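Local coordinates for protein EvpC (Edwardsiella tarda, PDB 3EAA) that is a key component of a type VI secretion system and, as an Hcp-family protein, probably builds the hexameric rings of its secretion tube, at residues V59-M63 with D64-V68. Numbering follows the deposited sequence.
Sequences VTKWM and DCASV
Lys61 reaches forward past the end of strand 52-62 to meet the carboxylate of Asp64, a compact example of a buried charge pair that ties a strand exit to the start of a helix. With CG lodged between the backbone N and the carbonyl carbon (chi1 40°) and further bends at chi2 and chi3, the lysine chain crosses the aspartate side chain at about a right angle. Its ammonium forms a salt bridge, NZ of Lys61 lying 2.8 Å from OD1 of Asp64 and above the carboxylate plane. The same nitrogen makes a weak bond to Trp62 O. From the opposite face of the carboxylate, on the anti side of OD1, comes the backbone of the coming turn: Ala66 N donates to Asp64 OD1 at 3.0 Å. Ser67 N adds a separate, weak bond to Asp64 OD1. One oxygen thus caps the turn into the helix while probably helping to offset the lysine's charge, and the two main grips, one from each face, would restrict the carboxylate's rotation. Met63, present as selenomethionine, passes over the serine hydroxyl, with its CG 3.7 Å from Ser67 OG, before its extended chain runs on. That hydroxyl hydrogen-bonds to Glu124, whose carboxylate forms a second salt bridge with Lys61, so the lysine probably balances two acids. Strand 52-62 pairs with strand 123-129 through backbone bonds between Lys61 and Glu124, while Ile25 of strand 25-27 packs on Lys61, Asp64 and Ala66. Beyond them, Met63 reaches Tyr110 and Cys112 of strand 105-113 and Cys98 of a neighbouring subunit, and Val68, on helix 67-76, packs against Trp135 of that same subunit.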
loop_
_atom_site.group_PDB
_atom_site.type_symbol
_atom_site.label_atom_id
_atom_site.label_comp_id
_atom_site.label_asym_id
_atom_site.label_seq_id
_atom_site.Cartn_x
_atom_site.Cartn_y
_atom_site.Cartn_z
ATOM N N VAL A 59 -6.574 14.131 -17.187
ATOM C CA VAL A 59 -5.552 15.112 -17.450
ATOM C C VAL A 59 -4.922 15.611 -16.162
ATOM O O VAL A 59 -5.588 15.740 -15.147
ATOM C CB VAL A 59 -6.106 16.259 -18.306
ATOM C CG1 VAL A 59 -5.344 17.550 -18.047
ATOM C CG2 VAL A 59 -6.037 15.869 -19.761
ATOM N N THR A 60 -3.623 15.867 -16.210
ATOM C CA THR A 60 -2.942 16.523 -15.107
ATOM C C THR A 60 -2.274 17.803 -15.599
ATOM O O THR A 60 -1.676 17.824 -16.670
ATOM C CB THR A 60 -1.902 15.603 -14.440
ATOM O OG1 THR A 60 -2.541 14.397 -14.020
ATOM C CG2 THR A 60 -1.296 16.273 -13.228
ATOM N N LYS A 61 -2.391 18.869 -14.813
ATOM C CA LYS A 61 -1.817 20.155 -15.185
ATOM C C LYS A 61 -1.808 21.114 -14.004
ATOM O O LYS A 61 -2.422 20.838 -12.974
ATOM C CB LYS A 61 -2.576 20.762 -16.374
ATOM C CG LYS A 61 -4.079 20.571 -16.318
ATOM C CD LYS A 61 -4.766 21.680 -15.533
ATOM C CE LYS A 61 -5.228 22.814 -16.435
ATOM N NZ LYS A 61 -5.869 23.911 -15.652
ATOM N N TRP A 62 -1.097 22.231 -14.153
ATOM C CA TRP A 62 -1.041 23.245 -13.112
ATOM C C TRP A 62 -2.302 24.061 -13.175
ATOM O O TRP A 62 -3.132 23.871 -14.058
ATOM C CB TRP A 62 0.147 24.186 -13.309
ATOM C CG TRP A 62 1.478 23.501 -13.296
ATOM C CD1 TRP A 62 2.463 23.592 -14.244
ATOM C CD2 TRP A 62 1.969 22.609 -12.292
ATOM N NE1 TRP A 62 3.536 22.813 -13.885
ATOM C CE2 TRP A 62 3.257 22.193 -12.691
ATOM C CE3 TRP A 62 1.445 22.115 -11.092
ATOM C CZ2 TRP A 62 4.028 21.314 -11.935
ATOM C CZ3 TRP A 62 2.211 21.235 -10.344
ATOM C CH2 TRP A 62 3.487 20.846 -10.768
HETATM N N MSE A 63 -2.447 24.971 -12.224
HETATM C CA MSE A 63 -3.473 25.986 -12.327
HETATM C C MSE A 63 -3.088 26.948 -13.418
HETATM O O MSE A 63 -1.937 27.370 -13.529
HETATM C CB MSE A 63 -3.607 26.762 -11.023
HETATM C CG MSE A 63 -4.725 26.275 -10.127
HETATM SE SE MSE A 63 -5.330 27.661 -8.895
HETATM C CE MSE A 63 -7.014 26.824 -8.352
ATOM N N ASP A 64 -4.059 27.314 -14.226
ATOM C CA ASP A 64 -3.825 28.370 -15.179
ATOM C C ASP A 64 -5.087 29.196 -15.322
ATOM O O ASP A 64 -5.877 29.320 -14.390
ATOM C CB ASP A 64 -3.384 27.789 -16.517
ATOM C CG ASP A 64 -4.083 26.508 -16.833
ATOM O OD1 ASP A 64 -5.321 26.481 -16.697
ATOM O OD2 ASP A 64 -3.402 25.534 -17.213
ATOM N N CYS A 65 -5.257 29.760 -16.503
ATOM C CA CYS A 65 -6.374 30.629 -16.790
ATOM C C CYS A 65 -7.592 29.798 -17.143
ATOM O O CYS A 65 -8.692 30.327 -17.288
ATOM C CB CYS A 65 -6.014 31.506 -17.978
ATOM S SG CYS A 65 -5.318 30.551 -19.324
ATOM N N ALA A 66 -7.391 28.497 -17.309
ATOM C CA ALA A 66 -8.489 27.639 -17.715
ATOM C C ALA A 66 -9.175 27.071 -16.493
ATOM O O ALA A 66 -10.341 26.686 -16.550
ATOM C CB ALA A 66 -7.994 26.533 -18.602
ATOM N N SER A 67 -8.434 27.033 -15.390
ATOM C CA SER A 67 -8.940 26.502 -14.137
ATOM C C SER A 67 -10.395 26.869 -13.916
ATOM O O SER A 67 -11.262 25.998 -13.885
ATOM C CB SER A 67 -8.108 27.017 -12.972
ATOM O OG SER A 67 -6.735 26.842 -13.241
ATOM N N VAL A 68 -10.663 28.163 -13.775
ATOM C CA VAL A 68 -11.996 28.612 -13.400
ATOM C C VAL A 68 -13.064 28.039 -14.320
ATOM O O VAL A 68 -14.124 27.618 -13.862
ATOM C CB VAL A 68 -12.098 30.136 -13.344
ATOM C CG1 VAL A 68 -13.544 30.556 -13.155
ATOM C CG2 VAL A 68 -11.249 30.670 -12.209
#